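Local coordinates for cystalysin (PDB 1C7N), which belongs to the pyridoxal-5'-phosphate-dependent proteins of the aminotransferase class I and II family and holds pyridoxal-5'-phosphate in its pocket, at residues A[34-39]-A[350-355]; A[315-320]-A[328-333]; A[338-343]-A[356-361]. All coordinates share one frame; numbering follows the deposited sequence.

From the N terminus, the chain first lays down 34-39, a loop between helices 17-25 and 47-59, which finds its partner in contact 1 only some 310 residues later. Contact 2 is nested inside that long loop: 315-320, after helix 289-313, turns back upon strand 327-331. Helix 339-350 then begins with the first half of contact 3 and runs into 350-355, and 356-361, after strand 355-356, returns to the helix start to close that contact; contacts 1 and 3 therefore cross, while contacts 2 and 3 follow in series. All three gather round the small antiparallel sheet of strands 327-331, 367-371 and 355-356. Phe332 of contact 2 packs on both Phe354 of contact 1 and Met342 of contact 3.

Contact 1: residues A[34-39]-A[350-355]; sequences VPLSVA and AQIFFD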
loop_
_atom_site.group_PDB
_atom_site.type_symbol
_atom_site.label_atom_id
_atom_site.label_comp_id
_atom_site.label_asym_id
_atom_site.label_seq_id
_atom_site.Cartn_x
_atom_site.Cartn_y
_atom_site.Cartn_z
ATOM N N VAL A 34 19.325 19.864 10.166
ATOM C CA VAL A 34 18.523 18.640 10.180
ATOM C C VAL A 34 17.106 19.040 10.595
ATOM O O VAL A 34 16.915 19.680 11.634
ATOM C CB VAL A 34 19.048 17.611 11.213
ATOM C CG1 VAL A 34 18.055 16.470 11.352
ATOM C CG2 VAL A 34 20.413 17.080 10.796
ATOM N N PRO A 35 16.093 18.665 9.797
ATOM C CA PRO A 35 14.707 19.010 10.128
ATOM C C PRO A 35 14.196 18.225 11.342
ATOM O O PRO A 35 14.538 17.054 11.520
ATOM C CB PRO A 35 13.961 18.674 8.840
ATOM C CG PRO A 35 14.725 17.485 8.315
ATOM C CD PRO A 35 16.167 17.888 8.542
ATOM N N LEU A 36 13.393 18.876 12.184
ATOM C CA LEU A 36 12.842 18.231 13.381
ATOM C C LEU A 36 11.323 18.337 13.306
ATOM O O LEU A 36 10.647 18.608 14.303
ATOM C CB LEU A 36 13.362 18.932 14.645
ATOM C CG LEU A 36 14.886 19.084 14.770
ATOM C CD1 LEU A 36 15.232 19.930 15.999
ATOM C CD2 LEU A 36 15.541 17.702 14.860
ATOM N N SER A 37 10.800 18.095 12.108
ATOM C CA SER A 37 9.375 18.205 11.826
ATOM C C SER A 37 8.591 16.887 11.747
ATOM O O SER A 37 8.131 16.363 12.759
ATOM C CB SER A 37 9.205 18.967 10.510
ATOM O OG SER A 37 9.969 18.328 9.491
ATOM N N VAL A 38 8.434 16.386 10.522
ATOM C CA VAL A 38 7.701 15.148 10.243
ATOM C C VAL A 38 8.124 14.003 11.154
ATOM O O VAL A 38 9.307 13.800 11.411
ATOM C CB VAL A 38 7.886 14.725 8.771
ATOM C CG1 VAL A 38 7.240 13.375 8.524
ATOM C CG2 VAL A 38 7.270 15.780 7.860
ATOM N N ALA A 39 7.136 13.243 11.615
ATOM C CA ALA A 39 7.374 12.142 12.530
ATOM C C ALA A 39 7.965 10.823 12.023
ATOM O O ALA A 39 7.270 9.808 11.953
ATOM C CB ALA A 39 6.100 11.856 13.316
ATOM N N ALA A 350 16.060 30.982 12.397
ATOM C CA ALA A 350 16.648 29.920 13.209
ATOM C C ALA A 350 16.975 28.664 12.406
ATOM O O ALA A 350 17.735 27.813 12.861
ATOM C CB ALA A 350 15.704 29.563 14.346
ATOM N N GLN A 351 16.400 28.556 11.215
ATOM C CA GLN A 351 16.599 27.383 10.373
ATOM C C GLN A 351 16.347 26.129 11.190
ATOM O O GLN A 351 17.087 25.141 11.120
ATOM C CB GLN A 351 18.004 27.367 9.773
ATOM C CG GLN A 351 18.114 28.223 8.530
ATOM C CD GLN A 351 19.472 28.143 7.880
ATOM O OE1 GLN A 351 19.955 27.058 7.549
ATOM N NE2 GLN A 351 20.097 29.295 7.681
ATOM N N ILE A 352 15.294 26.200 11.993
ATOM C CA ILE A 352 14.882 25.079 12.817
ATOM C C ILE A 352 13.503 24.742 12.256
ATOM O O ILE A 352 12.607 25.593 12.205
ATOM C CB ILE A 352 14.840 25.477 14.317
ATOM C CG1 ILE A 352 14.705 24.222 15.181
ATOM C CG2 ILE A 352 13.699 26.454 14.583
ATOM C CD1 ILE A 352 15.054 24.452 16.642
ATOM N N PHE A 353 13.346 23.511 11.789
ATOM C CA PHE A 353 12.089 23.108 11.183
ATOM C C PHE A 353 11.227 22.222 12.056
ATOM O O PHE A 353 11.408 21.009 12.111
ATOM C CB PHE A 353 12.370 22.434 9.840
ATOM C CG PHE A 353 13.096 23.323 8.880
ATOM C CD1 PHE A 353 14.453 23.578 9.041
ATOM C CD2 PHE A 353 12.410 23.960 7.850
ATOM C CE1 PHE A 353 15.120 24.460 8.192
ATOM C CE2 PHE A 353 13.061 24.839 7.001
ATOM C CZ PHE A 353 14.417 25.093 7.168
ATOM N N PHE A 354 10.295 22.857 12.753
ATOM C CA PHE A 354 9.374 22.158 13.637
ATOM C C PHE A 354 8.134 21.838 12.827
ATOM O O PHE A 354 8.063 22.097 11.626
ATOM C CB PHE A 354 8.916 23.064 14.790
ATOM C CG PHE A 354 10.012 23.509 15.725
ATOM C CD1 PHE A 354 10.856 22.588 16.333
ATOM C CD2 PHE A 354 10.127 24.857 16.075
ATOM C CE1 PHE A 354 11.795 22.993 17.283
ATOM C CE2 PHE A 354 11.062 25.275 17.027
ATOM C CZ PHE A 354 11.896 24.342 17.632
ATOM N N ASP A 355 7.161 21.242 13.493
ATOM C CA ASP A 355 5.884 21.014 12.863
ATOM C C ASP A 355 5.140 22.131 13.585
ATOM O O ASP A 355 4.823 22.015 14.771
ATOM C CB ASP A 355 5.337 19.632 13.198
ATOM C CG ASP A 355 5.255 18.740 11.969
ATOM O OD1 ASP A 355 6.179 18.815 11.130
ATOM O OD2 ASP A 355 4.279 17.969 11.836
HETATM O O HOH W 1 15.723 22.119 12.179
#
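Ile352 opens the contact with a loose apolar touch, its CG1 4.4 Å from CD1 of Leu36. Phe353 makes the backbone bonds of the contact. Phe353 N donates to a water whose oxygen is 2.8 Å away, and the same water donates to Val34 O, so the two segments are bridged by the water ahead of their direct bond. That bond runs from Leu36 N to Phe353 O at 2.9 Å, bent to 135° at the hydrogen. CB of Phe353 lies 4.2 Å from CB of Pro35, and with CG beside the backbone N (chi1 -59°) the ring leads off toward helix 17-25. Phe354 sets out away from 34-39 and packs on Glu368 and Ile370 of strand 367-371; Leu36 O lies 3.8 Å from Phe354 CA and near the plane of the ring, at its edge. At Asp355 the carboxylate turns back, OD1 coming 3.1 Å from CB of Ser37. Its other oxygen, OD2, forms a salt bridge with Arg369, whose NH2 also binds Ser37 O; this arginine therefore ties both segments to strand 367-371. The touching parts, 35-38 and 352-355, run in nearly the same direction, their end-to-end lines 5° apart, joining an N-terminal loop to the small C-terminal sheet of this PLP-dependent aminotransferase-type fold.

Contact 2: residues A[315-320]-A[328-333]; sequences PEIKAP and QWIDFR
Ile317 sets its CG2 methyl squarely over one face of the Phe332 ring, 3.8 Å from the ring centroid and 7° off the normal, a CH-pi contact. CG2 reaches there by standing anti to the backbone N, while CG1, beside that N (chi1 -57°), brings CD1 to 3.6 Å from Phe332 CE2. The same CG2 meets CG2 of Ile330, and Ala319 CB extends the apolar patch to Ile330 CG1 at 4.1 Å. Behind this layer the backbones of Lys318 and Asp331 are bonded both ways. Asp331 N gives the shorter bond, 2.8 Å to Lys318 O, and Lys318 N returns one of 3.2 Å to Asp331 O. Farther along, the extended Gln328 side chain brings NE2 to 3.1 Å from Pro320 O, which it meets from above the carbonyl plane; NE2 also bonds Gln303 O. A water bridges Pro320 O and Trp329 O. Beyond the Lys318 pair, Asp331 OD1 accepts from Arg333 N in an Asx turn, and Arg333 grips the carboxylate side-on through NE and NH2. Helix 289-313 packs on Ile317 and Ala319. Lys318 and Asp331 form a single antiparallel bridge, a hydrogen-bonded pair at the edge strand of the small C-terminal sheet.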
loop_
_atom_site.group_PDB
_atom_site.type_symbol
_atom_site.label_atom_id
_atom_site.label_comp_id
_atom_site.label_asym_id
_atom_site.label_seq_id
_atom_site.Cartn_x
_atom_site.Cartn_y
_atom_site.Cartn_z
ATOM N N PRO A 315 13.702 31.446 29.512
ATOM C CA PRO A 315 12.733 31.021 30.529
ATOM C C PRO A 315 11.250 31.221 30.219
ATOM O O PRO A 315 10.408 30.487 30.738
ATOM C CB PRO A 315 13.149 31.828 31.761
ATOM C CG PRO A 315 14.580 32.070 31.561
ATOM C CD PRO A 315 14.667 32.393 30.099
ATOM N N GLU A 316 10.923 32.210 29.392
ATOM C CA GLU A 316 9.524 32.475 29.077
ATOM C C GLU A 316 8.932 31.440 28.129
ATOM O O GLU A 316 7.714 31.327 28.003
ATOM C CB GLU A 316 9.353 33.888 28.493
ATOM C CG GLU A 316 9.838 34.095 27.056
ATOM C CD GLU A 316 11.341 34.270 26.937
ATOM O OE1 GLU A 316 11.797 34.693 25.851
ATOM O OE2 GLU A 316 12.071 33.985 27.912
ATOM N N ILE A 317 9.797 30.691 27.460
ATOM C CA ILE A 317 9.355 29.641 26.543
ATOM C C ILE A 317 9.350 28.360 27.375
ATOM O O ILE A 317 10.322 28.070 28.066
ATOM C CB ILE A 317 10.335 29.501 25.369
ATOM C CG1 ILE A 317 10.463 30.843 24.647
ATOM C CG2 ILE A 317 9.850 28.419 24.409
ATOM C CD1 ILE A 317 11.472 30.848 23.524
ATOM N N LYS A 318 8.261 27.602 27.318
ATOM C CA LYS A 318 8.151 26.378 28.109
ATOM C C LYS A 318 8.149 25.088 27.287
ATOM O O LYS A 318 7.378 24.954 26.338
ATOM C CB LYS A 318 6.873 26.422 28.950
ATOM C CG LYS A 318 6.693 27.679 29.796
ATOM C CD LYS A 318 7.792 27.813 30.832
ATOM C CE LYS A 318 7.450 28.858 31.880
ATOM N NZ LYS A 318 7.186 30.185 31.277
ATOM N N ALA A 319 9.006 24.143 27.669
ATOM C CA ALA A 319 9.090 22.848 27.000
ATOM C C ALA A 319 8.946 21.768 28.074
ATOM O O ALA A 319 9.934 21.205 28.540
ATOM C CB ALA A 319 10.433 22.701 26.280
ATOM N N PRO A 320 7.703 21.485 28.494
ATOM C CA PRO A 320 7.424 20.473 29.518
ATOM C C PRO A 320 7.734 19.062 29.026
ATOM O O PRO A 320 7.657 18.780 27.827
ATOM C CB PRO A 320 5.927 20.650 29.785
ATOM C CG PRO A 320 5.645 22.063 29.345
ATOM C CD PRO A 320 6.473 22.196 28.110
ATOM N N GLN A 328 7.691 16.518 21.252
ATOM C CA GLN A 328 7.524 17.447 22.370
ATOM C C GLN A 328 6.795 18.733 21.979
ATOM O O GLN A 328 7.015 19.281 20.903
ATOM C CB GLN A 328 8.905 17.750 22.972
ATOM C CG GLN A 328 8.908 18.554 24.267
ATOM C CD GLN A 328 10.269 18.507 24.951
ATOM O OE1 GLN A 328 11.285 18.277 24.302
ATOM N NE2 GLN A 328 10.292 18.738 26.266
ATOM N N TRP A 329 5.933 19.204 22.873
ATOM C CA TRP A 329 5.102 20.388 22.641
ATOM C C TRP A 329 5.708 21.601 23.341
ATOM O O TRP A 329 5.670 21.694 24.565
ATOM C CB TRP A 329 3.697 20.099 23.187
ATOM C CG TRP A 329 2.552 20.937 22.652
ATOM C CD1 TRP A 329 1.590 21.558 23.397
ATOM C CD2 TRP A 329 2.168 21.119 21.275
ATOM N NE1 TRP A 329 0.628 22.103 22.579
ATOM C CE2 TRP A 329 0.956 21.851 21.276
ATOM C CE3 TRP A 329 2.723 20.732 20.049
ATOM C CZ2 TRP A 329 0.291 22.202 20.093
ATOM C CZ3 TRP A 329 2.062 21.081 18.875
ATOM C CH2 TRP A 329 0.856 21.809 18.908
ATOM N N ILE A 330 6.255 22.525 22.555
ATOM C CA ILE A 330 6.890 23.720 23.099
ATOM C C ILE A 330 5.997 24.949 22.997
ATOM O O ILE A 330 5.538 25.313 21.917
ATOM C CB ILE A 330 8.216 24.015 22.376
ATOM C CG1 ILE A 330 9.093 22.759 22.365
ATOM C CG2 ILE A 330 8.959 25.138 23.094
ATOM C CD1 ILE A 330 10.309 22.873 21.494
ATOM N N ASP A 331 5.781 25.596 24.136
ATOM C CA ASP A 331 4.939 26.783 24.225
ATOM C C ASP A 331 5.731 28.074 24.004
ATOM O O ASP A 331 6.438 28.538 24.898
ATOM C CB ASP A 331 4.263 26.796 25.597
ATOM C CG ASP A 331 3.376 28.003 25.812
ATOM O OD1 ASP A 331 3.214 28.818 24.879
ATOM O OD2 ASP A 331 2.834 28.127 26.928
ATOM N N PHE A 332 5.603 28.651 22.810
ATOM C CA PHE A 332 6.302 29.892 22.465
ATOM C C PHE A 332 5.406 31.124 22.583
ATOM O O PHE A 332 5.800 32.217 22.186
ATOM C CB PHE A 332 6.826 29.845 21.023
ATOM C CG PHE A 332 8.111 29.080 20.847
ATOM C CD1 PHE A 332 8.104 27.697 20.708
ATOM C CD2 PHE A 332 9.333 29.756 20.771
ATOM C CE1 PHE A 332 9.296 26.995 20.491
ATOM C CE2 PHE A 332 10.528 29.065 20.555
ATOM C CZ PHE A 332 10.508 27.681 20.414
ATOM N N ARG A 333 4.208 30.948 23.119
ATOM C CA ARG A 333 3.261 32.053 23.237
ATOM C C ARG A 333 3.809 33.339 23.862
ATOM O O ARG A 333 3.353 34.434 23.525
ATOM C CB ARG A 333 2.013 31.594 24.002
ATOM C CG ARG A 333 1.068 30.745 23.164
ATOM C CD ARG A 333 -0.126 30.265 23.964
ATOM N NE ARG A 333 0.274 29.350 25.028
ATOM C CZ ARG A 333 -0.569 28.807 25.898
ATOM N NH1 ARG A 333 -1.862 29.090 25.836
ATOM N NH2 ARG A 333 -0.121 27.972 26.822
HETATM O O HOH W 2 5.764 30.843 26.113
HETATM O O HOH W 3 5.632 19.253 25.942
#

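Contact 3: residues A[338-343]-A[356-361]; sequences DHKAME and EGYIFG
Tyr358 OH bonds both partners of a salt bridge, donating to Glu343 OE2 at 2.7 Å and accepting a weak bond from Lys340 NZ at 3.3 Å. The contact sets the first turns of helix 339-350 against a 3-10 segment, 357-360, that follows the short strand 355-356 in the aminotransferase-type fold. Glu343 is met on the syn side of OE2, with the donor 29° out of the carboxylate plane, and the other oxygen, OE1, takes Lys340 NZ on its syn lone pair. Lysine, glutamate and tyrosine thus close a ring of polar contacts, which probably favours a charged carboxylate. Glu343 reaches the hydroxyl with an extended chain, CG anti to the backbone N (chi1 179°), whereas Lys340 starts out away from the 3-10 segment and bends at chi2 and chi3 to bring its amine back.

Nearer the backbone, His339 places CD2 over one face of the tyrosine ring. This atom lies 3.3 Å from Tyr358 CG, offset toward the rim, and the two rings meet obliquely with planes at 41°. Ile359 CG2 lies over the opposite face, while Glu343 holds the hydroxyl at the ring edge. At the start of the helix, Asp338 is the N-cap: its OD2 accepts from Ala341 N at 2.8 Å.

Glu356 folds at chi2 and lays its carboxylate against the helix backbone at Glu343, OE2 being 3.5 Å from Glu343 CA. Glu368 brings a like charge close to OE2, which might raise the proton affinity of this pair. A water lies between the segments, 3.0 Å from His339 O and 2.6 Å from Glu356 OE2, and its oxygen sits in the plane of the Tyr358 ring, at the edge.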
loop_
_atom_site.group_PDB
_atom_site.type_symbol
_atom_site.label_atom_id
_atom_site.label_comp_id
_atom_site.label_asym_id
_atom_site.label_seq_id
_atom_site.Cartn_x
_atom_site.Cartn_y
_atom_site.Cartn_z
ATOM N N ASP A 338 2.376 36.013 16.153
ATOM C CA ASP A 338 1.281 35.207 15.611
ATOM C C ASP A 338 1.905 34.010 14.893
ATOM O O ASP A 338 3.088 34.046 14.548
ATOM C CB ASP A 338 0.342 36.051 14.704
ATOM C CG ASP A 338 0.955 36.451 13.358
ATOM O OD1 ASP A 338 0.458 37.447 12.775
ATOM O OD2 ASP A 338 1.886 35.784 12.859
ATOM N N HIS A 339 1.136 32.947 14.671
ATOM C CA HIS A 339 1.724 31.754 14.069
ATOM C C HIS A 339 2.424 31.899 12.724
ATOM O O HIS A 339 3.385 31.180 12.461
ATOM C CB HIS A 339 0.714 30.593 14.014
ATOM C CG HIS A 339 -0.526 30.879 13.227
ATOM N ND1 HIS A 339 -1.570 31.628 13.726
ATOM C CD2 HIS A 339 -0.916 30.458 12.000
ATOM C CE1 HIS A 339 -2.552 31.652 12.844
ATOM N NE2 HIS A 339 -2.181 30.949 11.787
ATOM N N LYS A 340 1.971 32.814 11.871
ATOM C CA LYS A 340 2.629 32.990 10.579
ATOM C C LYS A 340 4.020 33.586 10.780
ATOM O O LYS A 340 4.986 33.167 10.137
ATOM C CB LYS A 340 1.798 33.894 9.661
ATOM C CG LYS A 340 0.399 33.367 9.377
ATOM C CD LYS A 340 0.416 31.923 8.884
ATOM C CE LYS A 340 1.172 31.778 7.575
ATOM N NZ LYS A 340 1.126 30.371 7.062
ATOM N N ALA A 341 4.122 34.562 11.681
ATOM C CA ALA A 341 5.401 35.198 11.969
ATOM C C ALA A 341 6.364 34.192 12.604
ATOM O O ALA A 341 7.560 34.194 12.305
ATOM C CB ALA A 341 5.197 36.400 12.908
ATOM N N MET A 342 5.841 33.344 13.488
ATOM C CA MET A 342 6.654 32.336 14.164
ATOM C C MET A 342 7.270 31.402 13.135
ATOM O O MET A 342 8.481 31.170 13.127
ATOM C CB MET A 342 5.799 31.515 15.139
ATOM C CG MET A 342 5.381 32.261 16.402
ATOM S SD MET A 342 4.311 31.255 17.464
ATOM C CE MET A 342 5.474 29.944 17.916
ATOM N N GLU A 343 6.413 30.876 12.270
ATOM C CA GLU A 343 6.805 29.959 11.212
ATOM C C GLU A 343 7.917 30.562 10.361
ATOM O O GLU A 343 8.917 29.911 10.066
ATOM C CB GLU A 343 5.581 29.657 10.353
ATOM C CG GLU A 343 5.811 28.725 9.189
ATOM C CD GLU A 343 4.512 28.395 8.500
ATOM O OE1 GLU A 343 3.880 29.322 7.951
ATOM O OE2 GLU A 343 4.112 27.216 8.521
ATOM N N GLU A 356 4.926 23.243 12.885
ATOM C CA GLU A 356 4.273 24.406 13.475
ATOM C C GLU A 356 2.990 24.022 14.190
ATOM O O GLU A 356 2.135 23.334 13.636
ATOM C CB GLU A 356 4.010 25.472 12.406
ATOM C CG GLU A 356 5.279 25.930 11.680
ATOM C CD GLU A 356 6.249 26.699 12.570
ATOM O OE1 GLU A 356 7.472 26.560 12.375
ATOM O OE2 GLU A 356 5.798 27.452 13.455
ATOM N N GLY A 357 2.871 24.479 15.434
ATOM C CA GLY A 357 1.716 24.156 16.250
ATOM C C GLY A 357 0.350 24.352 15.634
ATOM O O GLY A 357 -0.536 23.516 15.823
ATOM N N TYR A 358 0.171 25.433 14.881
ATOM C CA TYR A 358 -1.131 25.730 14.289
ATOM C C TYR A 358 -1.690 24.695 13.317
ATOM O O TYR A 358 -2.904 24.642 13.104
ATOM C CB TYR A 358 -1.104 27.113 13.616
ATOM C CG TYR A 358 -0.429 27.173 12.262
ATOM C CD1 TYR A 358 -1.166 27.014 11.090
ATOM C CD2 TYR A 358 0.941 27.408 12.149
ATOM C CE1 TYR A 358 -0.560 27.092 9.838
ATOM C CE2 TYR A 358 1.562 27.485 10.902
ATOM C CZ TYR A 358 0.802 27.329 9.750
ATOM O OH TYR A 358 1.389 27.430 8.510
ATOM N N ILE A 359 -0.832 23.866 12.733
ATOM C CA ILE A 359 -1.324 22.873 11.786
ATOM C C ILE A 359 -2.153 21.787 12.465
ATOM O O ILE A 359 -2.861 21.032 11.796
ATOM C CB ILE A 359 -0.171 22.211 10.994
ATOM C CG1 ILE A 359 0.627 21.264 11.896
ATOM C CG2 ILE A 359 0.730 23.285 10.414
ATOM C CD1 ILE A 359 1.743 20.528 11.169
ATOM N N PHE A 360 -2.077 21.723 13.793
ATOM C CA PHE A 360 -2.827 20.731 14.559
ATOM C C PHE A 360 -4.163 21.268 15.058
ATOM O O PHE A 360 -4.875 20.589 15.789
ATOM C CB PHE A 360 -2.001 20.251 15.754
ATOM C CG PHE A 360 -0.710 19.606 15.366
ATOM C CD1 PHE A 360 0.477 20.332 15.365
ATOM C CD2 PHE A 360 -0.690 18.281 14.942
ATOM C CE1 PHE A 360 1.666 19.749 14.942
ATOM C CE2 PHE A 360 0.491 17.688 14.516
ATOM C CZ PHE A 360 1.672 18.421 14.513
ATOM N N GLY A 361 -4.492 22.491 14.658
ATOM C CA GLY A 361 -5.736 23.104 15.085
ATOM C C GLY A 361 -5.433 24.454 15.699
ATOM O O GLY A 361 -4.287 24.732 16.053
HETATM O O HOH W 4 3.485 28.595 13.905
#